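Local coordinates for LanC-like protein GCR2 (Arabidopsis thaliana, PDB 3T33) that binds zinc and may take part in abscisic acid signalling as a plant member of the LanC-like protein family, at residues A[16-21]-A[351-356]; A[34-39]-A[366-371]; A[46-51]-A[362-367]; A[204-209]-A[250-255]; A[234-239]-A[261-266]. All blocks are in the same frame, centred on the assembly; numbering follows the deposited sequence.

Interaction 1 of 5, residues A[16-21]-A[351-356]; sequences PEFVPE and RNPKYL
F18 and K354 mark the closest pass of the two backbones, their CA atoms 5.6 Å apart, where the irregular N-terminal segment 16-21 runs by the first turn of helix 353-375 at the surface. F18 carries its side of the contact: with CG anti to the backbone N (chi1 180°), the ring reaches over to the helix start and lays one face on the backbone there. K354 CA sits over that face, 4.0 Å from the ring centroid and 30° off the normal, a CH-pi contact, and P353 O stands above the ring centre on the same face. At the far end of the ring, F18 CE2 meets P353 CG at 3.9 Å.

The turn under the ring is a capped helix start. N352 is the N-cap residue, and its OD1 accepts from K354 N at 3.2 Å, with the donor well above the carbonyl plane. K354 offers F18 just the base of its side chain, CB lying 3.8 Å from F18 CD2, while the rest leads away and passes CE over the rim of one face of the Y355 ring. Further along the helix, Y357 meets the F18 ring and hydrogen-bonds P16 O, and R358 bridges to E17.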
# COMPACT_ATOMS: atom_id res chain seq x y z
N PRO A 16 0.77 1.77 25.16
CA PRO A 16 1.74 2.72 25.73
C PRO A 16 2.51 3.47 24.66
O PRO A 16 2.94 2.87 23.66
CB PRO A 16 2.67 1.84 26.55
CG PRO A 16 2.32 0.42 26.22
CD PRO A 16 0.91 0.42 25.70
N GLU A 17 2.64 4.78 24.86
CA GLU A 17 3.43 5.62 24.00
C GLU A 17 4.88 5.17 24.02
O GLU A 17 5.38 4.59 25.00
CB GLU A 17 3.35 7.09 24.41
CG GLU A 17 1.97 7.76 24.27
CD GLU A 17 1.48 7.93 22.81
OE1 GLU A 17 2.33 8.06 21.89
OE2 GLU A 17 0.23 7.96 22.59
N PHE A 18 5.57 5.45 22.94
CA PHE A 18 6.98 5.20 22.90
C PHE A 18 7.75 6.00 24.00
O PHE A 18 7.54 7.22 24.17
CB PHE A 18 7.51 5.53 21.51
CG PHE A 18 8.94 5.31 21.36
CD1 PHE A 18 9.47 4.02 21.38
CD2 PHE A 18 9.79 6.39 21.21
CE1 PHE A 18 10.81 3.80 21.25
CE2 PHE A 18 11.13 6.20 21.10
CZ PHE A 18 11.65 4.89 21.12
N VAL A 19 8.64 5.30 24.71
CA VAL A 19 9.57 5.91 25.70
C VAL A 19 11.04 5.99 25.16
O VAL A 19 11.71 4.95 25.05
CB VAL A 19 9.52 5.14 27.08
CG1 VAL A 19 10.45 5.77 28.12
CG2 VAL A 19 8.06 5.03 27.60
N PRO A 20 11.52 7.21 24.81
CA PRO A 20 12.87 7.39 24.24
C PRO A 20 13.94 7.14 25.29
O PRO A 20 14.96 6.53 24.99
CB PRO A 20 12.88 8.87 23.82
CG PRO A 20 11.44 9.29 23.78
CD PRO A 20 10.81 8.50 24.88
N GLU A 21 13.67 7.59 26.52
CA GLU A 21 14.58 7.45 27.68
C GLU A 21 15.05 6.02 27.87
O GLU A 21 14.27 5.06 27.79
CB GLU A 21 13.94 7.98 28.99
CG GLU A 21 13.78 9.50 29.07
CD GLU A 21 12.50 10.07 28.39
OE1 GLU A 21 11.68 9.28 27.82
OE2 GLU A 21 12.33 11.32 28.44
N ARG A 351 13.57 8.85 10.37
CA ARG A 351 14.40 7.99 11.18
C ARG A 351 14.13 8.05 12.70
O ARG A 351 15.01 7.70 13.53
CB ARG A 351 15.88 8.23 10.87
CG ARG A 351 16.50 7.08 10.11
CD ARG A 351 15.87 6.78 8.71
NE ARG A 351 16.77 5.95 7.89
CZ ARG A 351 16.45 5.45 6.69
NH1 ARG A 351 15.27 5.72 6.14
NH2 ARG A 351 17.33 4.73 6.02
N ASN A 352 12.93 8.51 13.07
CA ASN A 352 12.57 8.72 14.45
C ASN A 352 11.96 7.41 14.97
O ASN A 352 10.90 6.99 14.46
CB ASN A 352 11.60 9.95 14.57
CG ASN A 352 11.20 10.23 16.03
OD1 ASN A 352 11.48 9.41 16.88
ND2 ASN A 352 10.45 11.32 16.30
N PRO A 353 12.60 6.75 16.00
CA PRO A 353 12.20 5.37 16.37
C PRO A 353 10.83 5.33 16.96
O PRO A 353 10.30 4.26 17.12
CB PRO A 353 13.21 4.99 17.47
CG PRO A 353 13.64 6.40 18.08
CD PRO A 353 13.74 7.23 16.83
N LYS A 354 10.28 6.48 17.34
CA LYS A 354 8.86 6.57 17.76
C LYS A 354 7.88 5.99 16.68
O LYS A 354 6.87 5.30 16.98
CB LYS A 354 8.52 8.06 18.02
CG LYS A 354 7.00 8.36 17.95
CD LYS A 354 6.57 9.79 18.34
CE LYS A 354 6.79 10.82 17.22
NZ LYS A 354 6.70 12.28 17.70
N TYR A 355 8.17 6.31 15.41
CA TYR A 355 7.39 5.86 14.26
C TYR A 355 7.55 4.37 14.05
O TYR A 355 6.54 3.68 13.88
CB TYR A 355 7.73 6.73 13.03
CG TYR A 355 7.20 8.14 13.22
CD1 TYR A 355 5.86 8.33 13.55
CD2 TYR A 355 8.00 9.28 13.08
CE1 TYR A 355 5.30 9.60 13.75
CE2 TYR A 355 7.46 10.60 13.26
CZ TYR A 355 6.11 10.73 13.60
OH TYR A 355 5.48 11.94 13.79
N LEU A 356 8.76 3.83 14.14
CA LEU A 356 8.96 2.34 14.17
C LEU A 356 8.20 1.66 15.30
O LEU A 356 7.51 0.58 15.15
CB LEU A 356 10.40 1.97 14.43
CG LEU A 356 10.98 0.71 13.79
CD1 LEU A 356 12.07 0.12 14.66
CD2 LEU A 356 9.96 -0.35 13.38

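Interaction 2 of 5, residues A[34-39]-A[366-371]; sequences KDSLTK and LLDKSE
Two torsions aim S36 and D368 at each other. S36 OG is tucked between its backbone N and carbonyl carbon (chi1 58°), while D368 holds CG anti to its N (chi1 -165°), which swings the carboxylate across to the start of helix 36-42. S36 OG donates to D368 OD1 at 2.6 Å, a short bond that uses the syn lone pair of that oxygen. The other carboxylate oxygen, D368 OD2, lies 3.5 Å from L37 CB, and L37 CD2 comes within 4.0 Å of D368 CB, so the leucine packs against the flank of the acid. K369 contributes its aliphatic part, CE standing 4.3 Å from L37 CG; its NZ makes a long salt bridge with D368 OD2, which would leave some of the acid's charge balanced from its own helix.

The loop-to-helix junction on the S36 side is itself fixed by an N-cap. D35 OD1 takes two bonds from T38, one from T38 N at 2.6 Å and one from T38 OG1 at 2.8 Å, the hydroxyl arriving from above the carboxylate plane.

The S36 and L37 contacts join the first turn of helix 36-42 to the later part of helix 353-375. Around that part, L367 leans on L52 and Y55 of helix 45-69, whereas L366 faces M395 and M398 of helix 392-402 and touches I336 and S337 of helix 336-350.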
# COMPACT_ATOMS: atom_id res chain seq x y z
N LYS A 34 1.53 -6.32 32.87
CA LYS A 34 2.34 -7.03 31.86
C LYS A 34 1.63 -8.25 31.26
O LYS A 34 1.78 -9.36 31.76
CB LYS A 34 3.68 -7.51 32.41
CG LYS A 34 4.65 -6.43 32.95
CD LYS A 34 5.57 -7.10 34.03
CE LYS A 34 5.25 -6.66 35.47
NZ LYS A 34 5.89 -5.34 35.74
N ASP A 35 0.91 -8.04 30.16
CA ASP A 35 0.25 -9.13 29.44
C ASP A 35 1.13 -9.66 28.30
O ASP A 35 2.34 -9.44 28.31
CB ASP A 35 -1.10 -8.67 28.89
CG ASP A 35 -0.99 -7.43 28.03
OD1 ASP A 35 0.11 -7.16 27.51
OD2 ASP A 35 -2.00 -6.71 27.89
N SER A 36 0.53 -10.35 27.33
CA SER A 36 1.32 -10.87 26.21
C SER A 36 1.62 -9.76 25.20
O SER A 36 2.70 -9.66 24.68
CB SER A 36 0.60 -12.06 25.58
OG SER A 36 -0.69 -11.68 25.15
N LEU A 37 0.65 -8.88 24.97
CA LEU A 37 0.80 -7.70 24.17
C LEU A 37 1.94 -6.75 24.63
O LEU A 37 2.77 -6.33 23.81
CB LEU A 37 -0.53 -6.97 24.10
CG LEU A 37 -0.80 -5.99 22.93
CD1 LEU A 37 -0.93 -4.58 23.33
CD2 LEU A 37 0.13 -6.15 21.67
N THR A 38 1.99 -6.43 25.93
CA THR A 38 2.99 -5.48 26.41
C THR A 38 4.34 -6.12 26.31
O THR A 38 5.31 -5.45 26.08
CB THR A 38 2.73 -5.02 27.91
OG1 THR A 38 2.49 -6.20 28.70
CG2 THR A 38 1.48 -4.11 28.01
N LYS A 39 4.41 -7.42 26.51
CA LYS A 39 5.70 -8.10 26.41
C LYS A 39 6.23 -8.02 24.97
O LYS A 39 7.40 -7.72 24.77
CB LYS A 39 5.60 -9.54 26.93
CG LYS A 39 5.25 -9.52 28.47
CD LYS A 39 5.32 -10.91 29.13
CE LYS A 39 4.98 -10.85 30.64
NZ LYS A 39 5.76 -11.85 31.48
N LEU A 366 -2.06 -6.80 16.01
CA LEU A 366 -2.49 -7.86 15.11
C LEU A 366 -1.98 -9.24 15.47
O LEU A 366 -2.74 -10.22 15.45
CB LEU A 366 -2.04 -7.57 13.66
CG LEU A 366 -2.90 -6.58 12.92
CD1 LEU A 366 -2.20 -6.26 11.65
CD2 LEU A 366 -4.24 -7.26 12.66
N LEU A 367 -0.70 -9.39 15.75
CA LEU A 367 -0.26 -10.74 16.11
C LEU A 367 -0.92 -11.26 17.39
O LEU A 367 -1.30 -12.45 17.50
CB LEU A 367 1.23 -10.79 16.25
CG LEU A 367 1.95 -12.13 16.45
CD1 LEU A 367 3.29 -12.00 15.81
CD2 LEU A 367 2.18 -12.47 17.91
N ASP A 368 -1.07 -10.38 18.37
CA ASP A 368 -1.55 -10.83 19.69
C ASP A 368 -3.06 -11.12 19.68
O ASP A 368 -3.53 -12.10 20.30
CB ASP A 368 -1.16 -9.79 20.78
CG ASP A 368 -1.29 -10.34 22.23
OD1 ASP A 368 -0.50 -11.21 22.64
OD2 ASP A 368 -2.20 -9.87 22.94
N LYS A 369 -3.81 -10.33 18.92
CA LYS A 369 -5.25 -10.27 19.08
C LYS A 369 -6.06 -10.74 17.89
O LYS A 369 -7.25 -11.08 18.07
CB LYS A 369 -5.71 -8.83 19.41
CG LYS A 369 -5.03 -8.10 20.60
CD LYS A 369 -5.41 -8.66 21.96
CE LYS A 369 -4.55 -8.07 23.07
NZ LYS A 369 -5.34 -8.08 24.33
N SER A 370 -5.47 -10.71 16.68
CA SER A 370 -6.29 -10.77 15.45
C SER A 370 -7.08 -12.07 15.27
O SER A 370 -8.27 -12.03 14.99
CB SER A 370 -5.55 -10.37 14.16
OG SER A 370 -4.53 -11.28 13.81
N GLU A 371 -6.44 -13.21 15.46
CA GLU A 371 -7.11 -14.49 15.31
C GLU A 371 -8.35 -14.57 16.23
O GLU A 371 -9.45 -14.89 15.76
CB GLU A 371 -6.11 -15.61 15.61
CG GLU A 371 -6.58 -17.03 15.31
CD GLU A 371 -5.42 -18.02 15.39
OE1 GLU A 371 -4.25 -17.56 15.58
OE2 GLU A 371 -5.67 -19.25 15.25

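Interaction 3 of 5, residues A[46-51]-A[362-367]; sequences KSFSEK and FASFLL
F48 and S364 meet in a helix-helix packing of the LanC-like alpha/alpha barrel (toroid), where helix 45-69, from the N-terminal part of the chain, lies against helix 353-375, from the C-terminal part. Over these segments the axes pass 11.8 Å apart and cross at 44°, both running in roughly the same N-to-C sense. The backbones stay well separated, with F48 and S364 CA atoms 8.9 Å apart, and it is the aromatic side chain that spans the gap.

F48 sets CG anti to its backbone N (chi1 170°), which sends the ring end-on to the other helix. Its contacts there are at the ring edge, near the ring plane, and one of them is A363 CB, 4.4 Å from CZ of F48. The S364 hydroxyl has its hydrogen-bond partner within its own helix, K360 O one turn back, and K360 also makes a cation-pi contact with the F48 ring. M402 of helix 392-402 and L43 are further neighbours of this phenylalanine.

One turn further along both helices the packing is looser. K51 and L367 have CA atoms 9.5 Å apart, and L367 CD1 comes to 4.5 Å from K51 O. L40 of helix 36-42 touches both of these residues, while L37 and L41 touch S364. The tightest point is at the ring edge, where S364 OG is 3.0 Å from F48 CE1.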
# COMPACT_ATOMS: atom_id res chain seq x y z
N LYS A 46 15.31 -7.17 16.99
CA LYS A 46 15.87 -8.36 16.40
C LYS A 46 14.99 -9.55 16.63
O LYS A 46 14.57 -10.16 15.64
CB LYS A 46 17.29 -8.62 16.87
CG LYS A 46 18.03 -7.28 17.17
CD LYS A 46 17.59 -6.54 18.47
CE LYS A 46 18.29 -5.18 18.63
NZ LYS A 46 17.51 -4.08 17.96
N SER A 47 14.64 -9.88 17.88
CA SER A 47 13.74 -11.01 18.14
C SER A 47 12.24 -10.72 17.89
O SER A 47 11.45 -11.64 17.60
CB SER A 47 13.94 -11.59 19.54
OG SER A 47 13.77 -10.54 20.46
N PHE A 48 11.84 -9.45 18.02
CA PHE A 48 10.48 -9.10 17.66
C PHE A 48 10.26 -9.40 16.16
O PHE A 48 9.33 -10.07 15.81
CB PHE A 48 10.24 -7.63 17.95
CG PHE A 48 8.96 -7.11 17.40
CD1 PHE A 48 7.77 -7.35 18.07
CD2 PHE A 48 8.94 -6.40 16.22
CE1 PHE A 48 6.55 -6.87 17.57
CE2 PHE A 48 7.72 -5.88 15.71
CZ PHE A 48 6.52 -6.13 16.39
N SER A 49 11.16 -8.94 15.31
CA SER A 49 11.00 -9.16 13.86
C SER A 49 11.14 -10.65 13.49
O SER A 49 10.36 -11.14 12.72
CB SER A 49 11.94 -8.29 13.03
OG SER A 49 13.24 -8.63 13.39
N GLU A 50 12.01 -11.38 14.16
CA GLU A 50 12.01 -12.82 14.00
C GLU A 50 10.68 -13.49 14.37
O GLU A 50 10.17 -14.35 13.65
CB GLU A 50 13.14 -13.44 14.79
CG GLU A 50 13.24 -14.92 14.51
CD GLU A 50 14.26 -15.64 15.40
OE1 GLU A 50 15.27 -15.00 15.83
OE2 GLU A 50 14.05 -16.87 15.65
N LYS A 51 10.08 -13.07 15.48
CA LYS A 51 8.78 -13.58 15.84
C LYS A 51 7.73 -13.27 14.77
O LYS A 51 6.95 -14.15 14.43
CB LYS A 51 8.31 -13.00 17.17
CG LYS A 51 7.13 -13.73 17.69
CD LYS A 51 6.66 -13.22 19.10
CE LYS A 51 7.60 -13.58 20.23
NZ LYS A 51 7.79 -15.09 20.37
N PHE A 362 1.22 -1.57 16.12
CA PHE A 362 0.06 -2.04 15.34
C PHE A 362 0.30 -3.49 14.94
O PHE A 362 -0.59 -4.29 15.00
CB PHE A 362 -0.17 -1.17 14.11
CG PHE A 362 -1.10 -0.01 14.33
CD1 PHE A 362 -1.14 0.66 15.55
CD2 PHE A 362 -1.94 0.43 13.28
CE1 PHE A 362 -2.01 1.75 15.74
CE2 PHE A 362 -2.79 1.51 13.44
CZ PHE A 362 -2.82 2.20 14.70
N ALA A 363 1.51 -3.83 14.56
CA ALA A 363 1.83 -5.20 14.23
C ALA A 363 1.67 -6.15 15.42
O ALA A 363 1.18 -7.29 15.26
CB ALA A 363 3.21 -5.31 13.66
N SER A 364 2.13 -5.71 16.60
CA SER A 364 1.92 -6.51 17.82
C SER A 364 0.49 -6.69 18.13
O SER A 364 0.09 -7.81 18.48
CB SER A 364 2.62 -5.88 19.01
OG SER A 364 3.96 -5.67 18.64
N PHE A 365 -0.32 -5.63 17.98
CA PHE A 365 -1.76 -5.76 18.19
C PHE A 365 -2.33 -6.88 17.33
O PHE A 365 -2.99 -7.81 17.83
CB PHE A 365 -2.49 -4.46 17.87
CG PHE A 365 -4.01 -4.55 18.06
CD1 PHE A 365 -4.85 -4.91 17.00
CD2 PHE A 365 -4.59 -4.28 19.30
CE1 PHE A 365 -6.26 -5.03 17.20
CE2 PHE A 365 -5.99 -4.38 19.49
CZ PHE A 365 -6.81 -4.76 18.45
N LEU A 366 -2.06 -6.80 16.01
CA LEU A 366 -2.49 -7.86 15.11
C LEU A 366 -1.98 -9.24 15.47
O LEU A 366 -2.74 -10.22 15.45
CB LEU A 366 -2.04 -7.57 13.66
CG LEU A 366 -2.90 -6.58 12.92
CD1 LEU A 366 -2.20 -6.26 11.65
CD2 LEU A 366 -4.24 -7.26 12.66
N LEU A 367 -0.70 -9.39 15.75
CA LEU A 367 -0.26 -10.74 16.11
C LEU A 367 -0.92 -11.26 17.39
O LEU A 367 -1.30 -12.45 17.50
CB LEU A 367 1.23 -10.79 16.25
CG LEU A 367 1.95 -12.13 16.45
CD1 LEU A 367 3.29 -12.00 15.81
CD2 LEU A 367 2.18 -12.47 17.91

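Interaction 4 of 5, residues A[204-209]-A[250-255]; sequences EIFRAG and PDEIKD
F206 and E252 join two helices of the same alpha/alpha barrel, 195-212 and 250-265, where the first turn of the latter comes alongside. Both side chains choose the same first torsion, CG anti to the carbonyl carbon and beside the backbone N (chi1 -82° for F206, -70° for E252). These torsions turn the two side chains to meet at about a right angle, the glutamate, extended beyond CG, crossing over the ring face.

E252 CG stands over the ring centre, 3.5 Å from the centroid and 10° off its normal, a CH-pi contact. The carboxylate follows on the same face, stacked with its plane nearly parallel to the ring, and E252 CD is 3.8 Å from F206 CE2. D255, one turn later, brings its CB to 4.3 Å from F206 CE1.

The acidic ends are held from outside the pair: E252 OE2 by a salt bridge to R199, E252 OE1 by the E249 backbone N, and D255 by R210, which also bridges to D251. These ties should fix the rotation of the glutamate, keeping its methylenes over the ring. The closest approach to the phenylalanine across the contact is that of E252 CB, 3.3 Å from F206 CZ.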
# COMPACT_ATOMS: atom_id res chain seq x y z
N GLU A 204 -1.78 13.45 -20.35
CA GLU A 204 -3.23 13.28 -20.30
C GLU A 204 -3.75 13.45 -18.92
O GLU A 204 -4.87 13.91 -18.72
CB GLU A 204 -3.67 11.95 -20.87
CG GLU A 204 -5.16 11.58 -20.69
CD GLU A 204 -6.22 12.54 -21.40
OE1 GLU A 204 -5.86 13.31 -22.32
OE2 GLU A 204 -7.44 12.48 -21.04
N ILE A 205 -2.95 13.03 -17.93
CA ILE A 205 -3.38 13.24 -16.56
C ILE A 205 -3.42 14.75 -16.23
O ILE A 205 -4.36 15.20 -15.59
CB ILE A 205 -2.59 12.33 -15.50
CG1 ILE A 205 -3.03 10.84 -15.62
CG2 ILE A 205 -2.87 12.80 -14.07
CD1 ILE A 205 -2.09 9.80 -15.04
N PHE A 206 -2.40 15.52 -16.61
CA PHE A 206 -2.41 16.97 -16.28
C PHE A 206 -3.48 17.70 -17.09
O PHE A 206 -4.26 18.48 -16.54
CB PHE A 206 -1.05 17.62 -16.48
CG PHE A 206 -0.13 17.40 -15.34
CD1 PHE A 206 -0.30 18.10 -14.15
CD2 PHE A 206 0.89 16.46 -15.42
CE1 PHE A 206 0.52 17.88 -13.07
CE2 PHE A 206 1.73 16.24 -14.35
CZ PHE A 206 1.54 16.96 -13.16
N ARG A 207 -3.55 17.39 -18.39
CA ARG A 207 -4.63 17.91 -19.25
C ARG A 207 -6.04 17.78 -18.63
O ARG A 207 -6.71 18.79 -18.43
CB ARG A 207 -4.55 17.32 -20.66
CG ARG A 207 -5.47 18.06 -21.64
CD ARG A 207 -5.93 17.20 -22.85
NE ARG A 207 -6.88 16.14 -22.48
CZ ARG A 207 -8.08 16.32 -21.92
NH1 ARG A 207 -8.52 17.55 -21.64
NH2 ARG A 207 -8.86 15.25 -21.64
N ALA A 208 -6.47 16.56 -18.29
CA ALA A 208 -7.80 16.41 -17.68
C ALA A 208 -7.94 17.06 -16.29
O ALA A 208 -9.02 17.59 -15.91
CB ALA A 208 -8.16 14.96 -17.57
N GLY A 209 -6.88 16.95 -15.48
CA GLY A 209 -6.92 17.52 -14.17
C GLY A 209 -7.07 19.03 -14.25
O GLY A 209 -7.88 19.59 -13.53
N PRO A 250 8.36 22.23 -14.12
CA PRO A 250 8.04 23.18 -13.03
C PRO A 250 6.53 23.45 -12.78
O PRO A 250 6.05 23.29 -11.64
CB PRO A 250 8.80 24.44 -13.46
CG PRO A 250 10.04 23.90 -14.15
CD PRO A 250 9.48 22.74 -14.96
N ASP A 251 5.78 23.79 -13.82
CA ASP A 251 4.33 24.07 -13.65
C ASP A 251 3.52 22.84 -13.22
O ASP A 251 2.52 22.98 -12.53
CB ASP A 251 3.74 24.61 -14.95
CG ASP A 251 4.10 23.75 -16.12
OD1 ASP A 251 5.26 23.90 -16.56
OD2 ASP A 251 3.26 22.89 -16.56
N GLU A 252 3.94 21.65 -13.65
CA GLU A 252 3.36 20.40 -13.14
C GLU A 252 3.64 20.22 -11.64
O GLU A 252 2.75 19.83 -10.87
CB GLU A 252 3.87 19.22 -13.97
CG GLU A 252 3.30 19.20 -15.42
CD GLU A 252 4.10 18.36 -16.39
OE1 GLU A 252 5.08 17.70 -15.99
OE2 GLU A 252 3.74 18.36 -17.59
N ILE A 253 4.87 20.54 -11.23
CA ILE A 253 5.28 20.48 -9.86
C ILE A 253 4.42 21.44 -9.03
O ILE A 253 3.77 21.01 -8.06
CB ILE A 253 6.82 20.74 -9.73
CG1 ILE A 253 7.59 19.55 -10.29
CG2 ILE A 253 7.19 20.92 -8.25
CD1 ILE A 253 9.09 19.70 -10.37
N LYS A 254 4.33 22.71 -9.46
CA LYS A 254 3.36 23.68 -8.85
C LYS A 254 1.96 23.12 -8.75
O LYS A 254 1.32 23.32 -7.73
CB LYS A 254 3.28 25.05 -9.58
CG LYS A 254 3.74 26.29 -8.78
CD LYS A 254 4.25 27.45 -9.68
CE LYS A 254 5.72 27.19 -10.26
NZ LYS A 254 6.42 28.46 -10.79
N ASP A 255 1.47 22.46 -9.80
CA ASP A 255 0.09 21.99 -9.77
C ASP A 255 -0.13 20.80 -8.79
O ASP A 255 -1.22 20.67 -8.15
CB ASP A 255 -0.39 21.63 -11.17
CG ASP A 255 -0.70 22.89 -12.06
OD1 ASP A 255 -0.90 24.01 -11.55
OD2 ASP A 255 -0.78 22.73 -13.30

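Interaction 5 of 5, residues A[234-239]-A[261-266]; sequences HGLAGI and SYMIQN
Apolar contact between L236 and M263 makes up most of this buried meeting, which joins the start of helix 236-244 to the last turns of helix 250-265 in the alpha/alpha barrel. M263 runs straight out from its helix as far as the sulfur and then bends at chi3 (90°), placing SD against the first turn of helix 236-244. There SD lies 3.7 Å from L236 CB and 3.9 Å from L236 CD1, so the leucine embraces the sulfur with the root and one branch of its side chain. The two chains meet at a slant: M263 CG is 4.1 Å from L236 CD1, and the methyl CE is at the same distance from L236 CB. The backbones themselves keep apart, with CA atoms of L236 and M263 8.9 Å from each other. A237 lies at the margin, its N 4.4 Å from M263 SD.

Among polar contacts, at the end of helix 250-265, N266 ND2 donates to Y262 O at 3.1 Å, the acceptor lying in the amide plane, and the same nitrogen stands over the rim of one face of the Y262 ring, whose OH hydrogen-bonds E277.

G235 is the N-cap of helix 236-244, whose start is bonded through its backbone to Y229, W230 and G231. M263 also touches W230. Helix 291-305 packs on both segments, T297 against A237 and L298 against I264, and helix 308-324 also touches I264.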
# COMPACT_ATOMS: atom_id res chain seq x y z
N HIS A 234 -9.04 5.90 -5.14
CA HIS A 234 -9.79 6.45 -6.24
C HIS A 234 -9.73 7.97 -6.39
O HIS A 234 -10.45 8.52 -7.27
CB HIS A 234 -11.27 6.06 -6.17
CG HIS A 234 -11.54 4.59 -6.26
ND1 HIS A 234 -11.27 3.86 -7.39
CD2 HIS A 234 -12.17 3.75 -5.39
CE1 HIS A 234 -11.68 2.61 -7.20
NE2 HIS A 234 -12.23 2.52 -6.00
N GLY A 235 -8.87 8.63 -5.61
CA GLY A 235 -8.87 10.07 -5.50
C GLY A 235 -7.61 10.80 -5.85
O GLY A 235 -6.71 10.26 -6.50
N LEU A 236 -7.54 12.04 -5.37
CA LEU A 236 -6.45 12.95 -5.66
C LEU A 236 -5.08 12.43 -5.16
O LEU A 236 -4.07 12.50 -5.88
CB LEU A 236 -6.76 14.34 -5.02
CG LEU A 236 -8.03 15.13 -5.44
CD1 LEU A 236 -8.10 16.49 -4.71
CD2 LEU A 236 -8.15 15.37 -6.95
N ALA A 237 -5.06 11.91 -3.93
CA ALA A 237 -3.82 11.42 -3.30
C ALA A 237 -3.07 10.44 -4.16
O ALA A 237 -1.91 10.63 -4.41
CB ALA A 237 -4.16 10.78 -1.94
N GLY A 238 -3.78 9.40 -4.63
CA GLY A 238 -3.22 8.31 -5.44
C GLY A 238 -2.67 8.79 -6.75
O GLY A 238 -1.63 8.31 -7.24
N ILE A 239 -3.39 9.74 -7.34
CA ILE A 239 -2.90 10.37 -8.58
C ILE A 239 -1.67 11.23 -8.37
O ILE A 239 -0.72 11.11 -9.12
CB ILE A 239 -4.03 11.23 -9.25
CG1 ILE A 239 -5.28 10.33 -9.50
CG2 ILE A 239 -3.51 11.83 -10.55
CD1 ILE A 239 -6.56 11.07 -9.96
N SER A 261 -1.49 21.10 -1.10
CA SER A 261 -1.87 22.21 -0.20
C SER A 261 -3.37 22.33 -0.06
O SER A 261 -3.90 22.34 1.04
CB SER A 261 -1.32 23.53 -0.71
OG SER A 261 0.06 23.36 -0.89
N TYR A 262 -4.06 22.41 -1.19
CA TYR A 262 -5.51 22.52 -1.14
C TYR A 262 -6.07 21.55 -0.14
O TYR A 262 -6.79 21.93 0.74
CB TYR A 262 -6.10 22.27 -2.53
CG TYR A 262 -7.59 22.13 -2.49
CD1 TYR A 262 -8.42 23.26 -2.49
CD2 TYR A 262 -8.18 20.87 -2.42
CE1 TYR A 262 -9.77 23.13 -2.44
CE2 TYR A 262 -9.52 20.74 -2.38
CZ TYR A 262 -10.31 21.87 -2.38
OH TYR A 262 -11.65 21.72 -2.33
N MET A 263 -5.72 20.27 -0.26
CA MET A 263 -6.18 19.19 0.64
C MET A 263 -5.80 19.40 2.12
O MET A 263 -6.58 19.12 3.02
CB MET A 263 -5.61 17.86 0.15
CG MET A 263 -6.21 17.37 -1.19
SD MET A 263 -5.65 15.71 -1.75
CE MET A 263 -6.92 14.80 -0.96
N ILE A 264 -4.60 19.89 2.36
CA ILE A 264 -4.15 20.14 3.72
C ILE A 264 -5.06 21.20 4.35
O ILE A 264 -5.73 20.93 5.36
CB ILE A 264 -2.62 20.50 3.74
CG1 ILE A 264 -1.82 19.27 3.30
CG2 ILE A 264 -2.15 20.98 5.14
CD1 ILE A 264 -0.38 19.52 3.04
N GLN A 265 -5.15 22.36 3.69
CA GLN A 265 -5.92 23.52 4.20
C GLN A 265 -7.40 23.20 4.41
O GLN A 265 -8.12 23.97 5.04
CB GLN A 265 -5.78 24.72 3.26
CG GLN A 265 -4.32 25.08 2.87
CD GLN A 265 -4.21 26.10 1.70
OE1 GLN A 265 -3.17 26.17 1.01
NE2 GLN A 265 -5.28 26.89 1.47
N ASN A 266 -7.85 22.05 3.91
CA ASN A 266 -9.28 21.81 3.81
C ASN A 266 -9.76 20.51 4.42
O ASN A 266 -10.87 20.05 4.15
CB ASN A 266 -9.71 21.88 2.35
CG ASN A 266 -10.01 23.28 1.91
OD1 ASN A 266 -10.97 23.85 2.40
ND2 ASN A 266 -9.19 23.86 1.01

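How the interactions relate
Interactions 1, 2 and 3 share helix 353-375, which receives the N-terminal loop at its start and then helices 45-69 and 36-42 further along. Interactions 2 and 3 have centres 9 Å apart, share L366 and L367, and touch where L37 CD2 lies 3.6 Å from S364 C. Interaction 1 is 15 Å from interaction 3, centre to centre, without touching it. Interactions 4 and 5 form a second group on helix 250-265, centres 14 Å apart, joined by I205 CG2 and I239 CG2 at 3.7 Å. Interaction 5 is nearest the metal: the A237 side chain is about 13 Å from the zinc ion bound by C288, C333 and H334.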